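Local coordinates for cyclic nucleotide-binding domain (CNMP-BD) protein (Geobacter metallireducens, PDB 3MDP) that probably binds a cyclic nucleotide in a double-stranded beta-helix domain and may act in transcriptional regulation, at residues D48-Y62 / S97-N111. Residues are numbered along the deposited sequence; the frame is centred on the assembly and turned at random. Where two conformers were deposited one is given.
Sequences DNLMLLLEGGVELFY and SSARATKPVRVVDIN. With EDO (1,2-ethanediol), chain C.
Strand 49-55 runs antiparallel to strand 105-111, the axes approaching to 4.5 Å, and beyond a turn in each segment strand 58-61 pairs antiparallel with strand 98-101. A classic beta bulge shifts the register of the first pairing: Leu54 N and Glu55 N both donate to Arg106 O, at 2.8 and 3.2 Å. From the bulge itself, Glu55 OE1 takes two in-plane N-H groups from the edge of the Arg106 guanidinium in a salt bridge, NE at 2.6 Å and NH2 at 3.0 Å, while Leu54 CB sits over a face of that group. The bend at chi3 (-66°) turns the guanidinium back to this grip, and its NH1 reaches Glu31 of strand 29-34. A leucine in place of Arg106 would probably leave Glu55 without its salt-bridge mate and cost Glu31 this positive partner. Both segments cross between the two sheets at the same place, in opposite directions, as in the double-stranded beta-helix of cyclic nucleotide-binding domains. At the turn Gly56 and Gly57 are tightly placed: a beta carbon on Gly56 would run into Pro104 O, and one on Gly57 into Thr102 OG1. Further on, the Phe61 ring is sandwiched. The Arg100 guanidinium lies flat on one face, centres 3.8 Å apart and planes at 10°, a cation-pi stack; Ser98 CB makes a CH-pi contact with the opposite face. Glu59 OE1 meets the guanidinium edge in a longer salt bridge, 3.5 Å from Arg100 NH2. At the far end Asn49 ND2 donates to the syn lone pair of Asp109 OD1 at 2.7 Å, and Lys32 pairs with the carboxylate's other oxygen.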
ATOM      1  N   ASP A  48       6.813 -13.730   7.473  1.00 11.96           N
ATOM      2  CA  ASP A  48       6.388 -13.929   8.842  1.00 13.66           C
ATOM      3  C   ASP A  48       6.876 -12.840   9.809  1.00 14.52           C
ATOM      4  O   ASP A  48       6.615 -12.936  11.015  1.00 13.67           O
ATOM      5  CB  ASP A  48       6.839 -15.324   9.320  1.00 15.76           C
ATOM      6  CG  ASP A  48       5.913 -16.437   8.818  1.00 18.96           C
ATOM      7  OD1 ASP A  48       4.733 -16.165   8.520  1.00 19.28           O
ATOM      8  OD2 ASP A  48       6.377 -17.574   8.736  1.00 22.89           O
ATOM      9  N   ASN A  49       7.539 -11.801   9.284  1.00 14.52           N
ATOM     10  CA  ASN A  49       8.101 -10.711  10.098  1.00 15.23           C
ATOM     11  C   ASN A  49       7.905  -9.346   9.440  1.00 14.86           C
ATOM     12  O   ASN A  49       8.324  -9.140   8.291  1.00 14.14           O
ATOM     13  CB  ASN A  49       9.591 -10.934  10.325  1.00 15.97           C
ATOM     14  CG  ASN A  49       9.883 -12.251  11.031  1.00 20.88           C
ATOM     15  OD1 ASN A  49       9.947 -13.302  10.398  1.00 12.48           O
ATOM     16  ND2 ASN A  49      10.028 -12.200  12.354  1.00 17.01           N
ATOM     17  N   LEU A  50       7.230  -8.440  10.156  1.00 12.56           N
ATOM     18  CA  LEU A  50       7.092  -7.057   9.749  1.00 11.68           C
ATOM     19  C   LEU A  50       8.106  -6.291  10.616  1.00 11.76           C
ATOM     20  O   LEU A  50       8.207  -6.538  11.820  1.00 11.04           O
ATOM     21  CB  LEU A  50       5.665  -6.578   9.981  1.00 13.01           C
ATOM     22  CG  LEU A  50       5.408  -5.115   9.622  1.00 15.90           C
ATOM     23  CD1 LEU A  50       5.495  -4.936   8.113  1.00 16.74           C
ATOM     24  CD2 LEU A  50       4.079  -4.646  10.174  1.00 17.64           C
HETATM   25  N   MSE A  51       8.895  -5.430   9.998  0.70  9.49           N
HETATM   26  CA  MSE A  51       9.935  -4.720  10.741  0.70  9.64           C
HETATM   27  C   MSE A  51       9.791  -3.212  10.657  0.70  8.81           C
HETATM   28  O   MSE A  51       9.323  -2.677   9.653  0.70 10.07           O
HETATM   29  CB  MSE A  51      11.321  -5.162  10.280  0.70 10.38           C
HETATM   30  CG  MSE A  51      11.637  -6.530  10.801  0.70 13.66           C
HETATM   31 SE   MSE A  51      13.175  -7.245   9.919  0.53 12.35          SE
HETATM   32  CE  MSE A  51      13.249  -9.018  10.772  0.70 10.62           C
ATOM     33  N   LEU A  52      10.127  -2.552  11.755  1.00 11.27           N
ATOM     34  CA  LEU A  52      10.252  -1.085  11.834  1.00 12.51           C
ATOM     35  C   LEU A  52      11.748  -0.826  12.042  1.00 11.28           C
ATOM     36  O   LEU A  52      12.355  -1.390  12.947  1.00 10.17           O
ATOM     37  CB  LEU A  52       9.463  -0.501  13.019  1.00 14.14           C
ATOM     38  CG  LEU A  52       9.789   0.965  13.369  1.00 17.43           C
ATOM     39  CD1 LEU A  52       9.169   1.896  12.339  1.00 16.56           C
ATOM     40  CD2 LEU A  52       9.303   1.278  14.799  1.00 15.39           C
ATOM     41  N   LEU A  53      12.347  -0.051  11.155  1.00 11.02           N
ATOM     42  CA  LEU A  53      13.764   0.274  11.263  1.00 12.00           C
ATOM     43  C   LEU A  53      13.976   1.356  12.307  1.00 11.41           C
ATOM     44  O   LEU A  53      13.451   2.453  12.197  1.00 12.36           O
ATOM     45  CB  LEU A  53      14.307   0.696   9.906  1.00 13.45           C
ATOM     46  CG  LEU A  53      15.813   0.905   9.800  1.00 15.39           C
ATOM     47  CD1 LEU A  53      16.617  -0.343  10.227  1.00 10.43           C
ATOM     48  CD2 LEU A  53      16.150   1.365   8.385  1.00  9.12           C
ATOM     49  N   LEU A  54      14.737   1.027  13.336  1.00 11.83           N
ATOM     50  CA  LEU A  54      15.042   1.979  14.408  1.00 11.39           C
ATOM     51  C   LEU A  54      16.350   2.713  14.193  1.00 12.43           C
ATOM     52  O   LEU A  54      16.463   3.896  14.530  1.00 12.17           O
ATOM     53  CB  LEU A  54      15.092   1.276  15.747  1.00  9.24           C
ATOM     54  CG  LEU A  54      13.820   0.564  16.210  1.00  9.75           C
ATOM     55  CD1 LEU A  54      14.108  -0.234  17.458  1.00 11.06           C
ATOM     56  CD2 LEU A  54      12.678   1.594  16.453  1.00 12.44           C
ATOM     57  N   GLU A  55      17.333   2.011  13.646  1.00 12.83           N
ATOM     58  CA  GLU A  55      18.665   2.539  13.482  1.00 14.08           C
ATOM     59  C   GLU A  55      19.340   1.797  12.340  1.00 13.22           C
ATOM     60  O   GLU A  55      19.115   0.598  12.157  1.00 12.74           O
ATOM     61  CB  GLU A  55      19.471   2.347  14.776  1.00 17.84           C
ATOM     62  CG  GLU A  55      20.885   2.903  14.715  1.00 25.34           C
ATOM     63  CD  GLU A  55      21.746   2.397  15.853  1.00 31.59           C
ATOM     64  OE1 GLU A  55      21.175   2.027  16.905  1.00 28.17           O
ATOM     65  OE2 GLU A  55      22.984   2.355  15.685  1.00 35.31           O
ATOM     66  N   GLY A  56      20.142   2.537  11.568  1.00 11.84           N
ATOM     67  CA  GLY A  56      20.913   2.000  10.465  1.00  9.90           C
ATOM     68  C   GLY A  56      20.263   2.174   9.109  1.00 11.36           C
ATOM     69  O   GLY A  56      19.599   3.185   8.831  1.00 10.40           O
ATOM     70  N   GLY A  57      20.470   1.192   8.243  1.00 12.39           N
ATOM     71  CA  GLY A  57      20.061   1.328   6.859  1.00 11.71           C
ATOM     72  C   GLY A  57      19.764  -0.050   6.313  1.00 11.30           C
ATOM     73  O   GLY A  57      20.469  -1.010   6.617  1.00 11.64           O
ATOM     74  N   VAL A  58      18.739  -0.125   5.472  0.50  9.74           N
ATOM     75  CA  VAL A  58      18.353  -1.361   4.817  0.50  9.32           C
ATOM     76  C   VAL A  58      18.166  -1.137   3.328  0.50 10.49           C
ATOM     77  O   VAL A  58      17.623  -0.109   2.893  0.50 10.20           O
ATOM     78  CB  VAL A  58      17.081  -1.960   5.442  0.50  8.21           C
ATOM     79  CG1 VAL A  58      16.406  -2.975   4.488  0.50  6.56           C
ATOM     80  CG2 VAL A  58      17.410  -2.609   6.792  0.50  8.47           C
ATOM     81  N   GLU A  59      18.656  -2.089   2.544  0.50 12.06           N
ATOM     82  CA  GLU A  59      18.392  -2.109   1.113  0.50 12.65           C
ATOM     83  C   GLU A  59      17.435  -3.245   0.766  0.50 12.78           C
ATOM     84  O   GLU A  59      17.610  -4.389   1.212  0.50 10.57           O
ATOM     85  CB  GLU A  59      19.695  -2.250   0.331  0.50 13.86           C
ATOM     86  CG  GLU A  59      20.398  -0.916   0.121  0.50 15.58           C
ATOM     87  CD  GLU A  59      21.567  -0.999  -0.835  0.50 17.69           C
ATOM     88  OE1 GLU A  59      21.781  -2.084  -1.427  0.50 22.43           O
ATOM     89  OE2 GLU A  59      22.266   0.023  -0.994  0.50 11.95           O
ATOM     90  N   LEU A  60      16.402  -2.928  -0.012  1.00 13.78           N
ATOM     91  CA  LEU A  60      15.537  -3.958  -0.528  1.00 14.08           C
ATOM     92  C   LEU A  60      16.044  -4.203  -1.924  1.00 14.64           C
ATOM     93  O   LEU A  60      16.248  -3.254  -2.693  1.00 11.43           O
ATOM     94  CB  LEU A  60      14.095  -3.465  -0.532  1.00 14.66           C
ATOM     95  CG  LEU A  60      13.570  -3.052   0.838  1.00 17.58           C
ATOM     96  CD1 LEU A  60      12.112  -2.678   0.715  1.00 17.41           C
ATOM     97  CD2 LEU A  60      13.806  -4.200   1.907  1.00 11.78           C
ATOM     98  N   PHE A  61      16.248  -5.471  -2.262  1.00 15.57           N
ATOM     99  CA  PHE A  61      16.881  -5.824  -3.522  1.00 16.90           C
ATOM    100  C   PHE A  61      16.431  -7.177  -4.062  1.00 19.07           C
ATOM    101  O   PHE A  61      15.798  -7.965  -3.362  1.00 15.13           O
ATOM    102  CB  PHE A  61      18.398  -5.841  -3.316  1.00 16.95           C
ATOM    103  CG  PHE A  61      18.874  -6.959  -2.426  1.00 18.57           C
ATOM    104  CD1 PHE A  61      18.771  -6.857  -1.038  1.00 17.24           C
ATOM    105  CD2 PHE A  61      19.407  -8.118  -2.965  1.00 18.43           C
ATOM    106  CE1 PHE A  61      19.195  -7.901  -0.214  1.00 16.94           C
ATOM    107  CE2 PHE A  61      19.840  -9.157  -2.143  1.00 18.97           C
ATOM    108  CZ  PHE A  61      19.736  -9.050  -0.780  1.00 16.64           C
ATOM    109  N   TYR A  62      16.774  -7.420  -5.323  1.00 25.67           N
ATOM    110  CA  TYR A  62      16.708  -8.758  -5.944  1.00 30.82           C
ATOM    111  C   TYR A  62      18.098  -9.406  -6.034  1.00 34.17           C
ATOM    112  O   TYR A  62      19.076  -8.744  -6.421  1.00 32.78           O
ATOM    113  CB  TYR A  62      16.154  -8.674  -7.354  1.00 30.05           C
ATOM    114  CG  TYR A  62      14.858  -7.908  -7.479  1.00 32.95           C
ATOM    115  CD1 TYR A  62      13.823  -8.090  -6.571  1.00 30.58           C
ATOM    116  CD2 TYR A  62      14.655  -7.032  -8.541  1.00 36.75           C
ATOM    117  CE1 TYR A  62      12.638  -7.401  -6.698  1.00 31.48           C
ATOM    118  CE2 TYR A  62      13.462  -6.339  -8.687  1.00 38.11           C
ATOM    119  CZ  TYR A  62      12.461  -6.529  -7.765  1.00 36.94           C
ATOM    120  OH  TYR A  62      11.285  -5.849  -7.918  1.00 38.57           O
ATOM    121  N   SER A  97      10.880  -8.931  -2.245  1.00 13.29           N
ATOM    122  CA  SER A  97      12.279  -8.577  -2.391  1.00 13.70           C
ATOM    123  C   SER A  97      13.026  -9.104  -1.191  1.00 14.82           C
ATOM    124  O   SER A  97      12.410  -9.475  -0.201  1.00 16.24           O
ATOM    125  CB  SER A  97      12.409  -7.049  -2.515  1.00 16.19           C
ATOM    126  OG  SER A  97      12.047  -6.405  -1.310  1.00 20.70           O
ATOM    127  N   SER A  98      14.352  -9.163  -1.284  1.00 15.31           N
ATOM    128  CA  SER A  98      15.181  -9.443  -0.144  1.00 15.29           C
ATOM    129  C   SER A  98      15.521  -8.129   0.549  1.00 16.81           C
ATOM    130  O   SER A  98      15.358  -7.058  -0.041  1.00 15.30           O
ATOM    131  CB  SER A  98      16.451 -10.182  -0.560  1.00 16.70           C
ATOM    132  OG  SER A  98      16.130 -11.404  -1.217  1.00 13.49           O
ATOM    133  N   ALA A  99      15.963  -8.229   1.810  1.00 14.98           N
ATOM    134  CA  ALA A  99      16.420  -7.091   2.606  1.00 14.71           C
ATOM    135  C   ALA A  99      17.798  -7.350   3.219  1.00 14.62           C
ATOM    136  O   ALA A  99      18.047  -8.411   3.819  1.00 15.17           O
ATOM    137  CB  ALA A  99      15.424  -6.754   3.698  1.00 11.20           C
ATOM    138  N   ARG A 100      18.691  -6.374   3.079  1.00 13.21           N
ATOM    139  CA  ARG A 100      19.992  -6.468   3.708  1.00 13.67           C
ATOM    140  C   ARG A 100      20.365  -5.185   4.430  1.00 13.00           C
ATOM    141  O   ARG A 100      19.999  -4.062   4.002  1.00 12.07           O
ATOM    142  CB  ARG A 100      21.065  -6.862   2.696  1.00 16.23           C
ATOM    143  CG  ARG A 100      21.330  -5.859   1.585  1.00 18.42           C
ATOM    144  CD  ARG A 100      22.392  -6.366   0.644  1.00 20.71           C
ATOM    145  NE  ARG A 100      22.351  -5.585  -0.584  1.00 23.96           N
ATOM    146  CZ  ARG A 100      22.584  -6.058  -1.805  1.00 31.73           C
ATOM    147  NH1 ARG A 100      22.930  -7.330  -2.007  1.00 35.61           N
ATOM    148  NH2 ARG A 100      22.469  -5.238  -2.842  1.00 33.98           N
ATOM    149  N   ALA A 101      21.106  -5.367   5.520  1.00 13.09           N
ATOM    150  CA  ALA A 101      21.618  -4.273   6.319  1.00 12.07           C
ATOM    151  C   ALA A 101      22.781  -3.600   5.580  1.00 11.82           C
ATOM    152  O   ALA A 101      23.710  -4.270   5.119  1.00 12.64           O
ATOM    153  CB  ALA A 101      22.062  -4.779   7.690  1.00 12.34           C
ATOM    154  N   THR A 102      22.737  -2.274   5.463  1.00 12.41           N
ATOM    155  CA  THR A 102      23.855  -1.533   4.849  1.00 13.40           C
ATOM    156  C   THR A 102      24.701  -0.822   5.898  1.00 14.35           C
ATOM    157  O   THR A 102      25.741  -0.263   5.575  1.00 12.96           O
ATOM    158  CB  THR A 102      23.340  -0.511   3.838  1.00 14.08           C
ATOM    159  OG1 THR A 102      22.483   0.402   4.515  1.00 13.71           O
ATOM    160  CG2 THR A 102      22.545  -1.211   2.758  1.00 15.53           C
ATOM    161  N   LYS A 103      24.231  -0.836   7.142  1.00 15.51           N
ATOM    162  CA  LYS A 103      24.961  -0.336   8.300  1.00 16.90           C
ATOM    163  C   LYS A 103      24.491  -1.192   9.463  1.00 11.94           C
ATOM    164  O   LYS A 103      23.604  -2.022   9.294  1.00 14.87           O
ATOM    165  CB  LYS A 103      24.651   1.142   8.643  1.00 19.85           C
ATOM    166  CG  LYS A 103      24.006   1.980   7.612  1.00 26.40           C
ATOM    167  CD  LYS A 103      24.043   3.455   8.049  1.00 30.21           C
ATOM    168  CE  LYS A 103      23.246   4.340   7.102  1.00 37.11           C
ATOM    169  NZ  LYS A 103      23.641   5.789   7.192  1.00 36.10           N
ATOM    170  N   PRO A 104      25.057  -0.979  10.650  1.00 13.05           N
ATOM    171  CA  PRO A 104      24.533  -1.765  11.770  1.00 13.80           C
ATOM    172  C   PRO A 104      23.063  -1.411  11.997  1.00 11.97           C
ATOM    173  O   PRO A 104      22.716  -0.239  12.030  1.00 13.13           O
ATOM    174  CB  PRO A 104      25.455  -1.386  12.941  1.00 13.53           C
ATOM    175  CG  PRO A 104      26.784  -0.934  12.254  1.00 15.00           C
ATOM    176  CD  PRO A 104      26.322  -0.277  10.971  1.00 14.03           C
ATOM    177  N   VAL A 105      22.206  -2.427  12.086  1.00 13.82           N
ATOM    178  CA  VAL A 105      20.751  -2.232  12.081  1.00 13.21           C
ATOM    179  C   VAL A 105      20.129  -2.686  13.412  1.00 12.33           C
ATOM    180  O   VAL A 105      20.519  -3.720  13.962  1.00 13.83           O
ATOM    181  CB  VAL A 105      20.126  -2.982  10.897  1.00 14.90           C
ATOM    182  CG1 VAL A 105      18.630  -3.337  11.139  1.00 13.88           C
ATOM    183  CG2 VAL A 105      20.293  -2.177   9.607  1.00 10.89           C
ATOM    184  N   ARG A 106      19.203  -1.877  13.931  1.00 13.90           N
ATOM    185  CA  ARG A 106      18.230  -2.308  14.952  1.00 14.84           C
ATOM    186  C   ARG A 106      16.812  -2.106  14.416  1.00 12.59           C
ATOM    187  O   ARG A 106      16.490  -1.074  13.793  1.00 12.04           O
ATOM    188  CB  ARG A 106      18.354  -1.519  16.252  1.00 16.73           C
ATOM    189  CG  ARG A 106      19.649  -1.719  17.001  1.00 24.74           C
ATOM    190  CD  ARG A 106      19.644  -1.024  18.386  1.00 26.72           C
ATOM    191  NE  ARG A 106      19.582   0.435  18.242  1.00 24.46           N
ATOM    192  CZ  ARG A 106      18.543   1.214  18.560  1.00 25.80           C
ATOM    193  NH1 ARG A 106      17.433   0.728  19.101  1.00 26.72           N
ATOM    194  NH2 ARG A 106      18.632   2.520  18.360  1.00 27.15           N
ATOM    195  N   VAL A 107      15.971  -3.086  14.695  1.00 14.28           N
ATOM    196  CA  VAL A 107      14.578  -3.077  14.274  1.00 13.29           C
ATOM    197  C   VAL A 107      13.674  -3.504  15.429  1.00 14.27           C
ATOM    198  O   VAL A 107      14.129  -4.115  16.397  1.00 16.01           O
ATOM    199  CB  VAL A 107      14.310  -4.045  13.102  1.00 11.44           C
ATOM    200  CG1 VAL A 107      15.186  -3.731  11.893  1.00 10.40           C
ATOM    201  CG2 VAL A 107      14.511  -5.571  13.533  1.00 14.54           C
ATOM    202  N   VAL A 108      12.407  -3.103  15.326  1.00 13.72           N
ATOM    203  CA  VAL A 108      11.322  -3.778  15.962  1.00 12.89           C
ATOM    204  C   VAL A 108      10.841  -4.862  14.996  1.00 12.88           C
ATOM    205  O   VAL A 108      10.419  -4.563  13.861  1.00 13.21           O
ATOM    206  CB  VAL A 108      10.135  -2.857  16.275  1.00 12.57           C
ATOM    207  CG1 VAL A 108       9.105  -3.688  17.047  1.00 13.00           C
ATOM    208  CG2 VAL A 108      10.611  -1.655  17.138  1.00 11.96           C
ATOM    209  N   ASP A 109      10.935  -6.107  15.450  1.00 12.16           N
ATOM    210  CA  ASP A 109      10.512  -7.289  14.686  1.00 13.83           C
ATOM    211  C   ASP A 109       9.149  -7.761  15.215  1.00 12.83           C
ATOM    212  O   ASP A 109       9.013  -8.181  16.364  1.00 15.46           O
ATOM    213  CB  ASP A 109      11.593  -8.371  14.839  1.00 15.08           C
ATOM    214  CG  ASP A 109      11.301  -9.662  14.070  1.00 22.53           C
ATOM    215  OD1 ASP A 109      10.324  -9.731  13.324  1.00 23.74           O
ATOM    216  OD2 ASP A 109      12.072 -10.638  14.261  1.00 27.25           O
ATOM    217  N   ILE A 110       8.147  -7.657  14.364  1.00 12.68           N
ATOM    218  CA  ILE A 110       6.767  -7.956  14.702  1.00 13.36           C
ATOM    219  C   ILE A 110       6.361  -9.276  14.043  1.00 13.92           C
ATOM    220  O   ILE A 110       6.655  -9.509  12.867  1.00 14.43           O
ATOM    221  CB  ILE A 110       5.828  -6.816  14.265  1.00 15.17           C
ATOM    222  CG1 ILE A 110       6.412  -5.474  14.712  1.00 16.13           C
ATOM    223  CG2 ILE A 110       4.408  -7.061  14.831  1.00 16.30           C
ATOM    224  CD1 ILE A 110       5.737  -4.259  14.133  1.00 20.21           C
ATOM    225  N   ASN A 111       5.699 -10.122  14.813  1.00 12.73           N
ATOM    226  CA  ASN A 111       5.250 -11.438  14.357  1.00 13.71           C
ATOM    227  C   ASN A 111       4.124 -11.275  13.345  1.00 14.44           C
ATOM    228  O   ASN A 111       3.007 -10.886  13.701  1.00 14.35           O
ATOM    229  CB  ASN A 111       4.805 -12.287  15.561  1.00 15.55           C
ATOM    230  CG  ASN A 111       4.474 -13.739  15.175  1.00 18.02           C
ATOM    231  OD1 ASN A 111       3.812 -13.979  14.184  1.00 16.75           O
ATOM    232  ND2 ASN A 111       4.936 -14.691  15.970  1.00 18.43           N
TER
HETATM  233  C1  EDO C 143       8.986 -11.987  15.475  1.00 41.56           C
HETATM  234  O1  EDO C 143       8.264 -13.224  15.613  1.00 39.10           O
HETATM  235  C2  EDO C 143       9.451 -11.485  16.830  1.00 39.05           C
HETATM  236  O2  EDO C 143       8.374 -10.771  17.414  1.00 37.23           O
HETATM  237  O   HOH W   1      24.034   1.964  12.570  1.00 17.39           O
HETATM  238  O   HOH W   2      15.959 -11.374  -3.997  1.00 26.23           O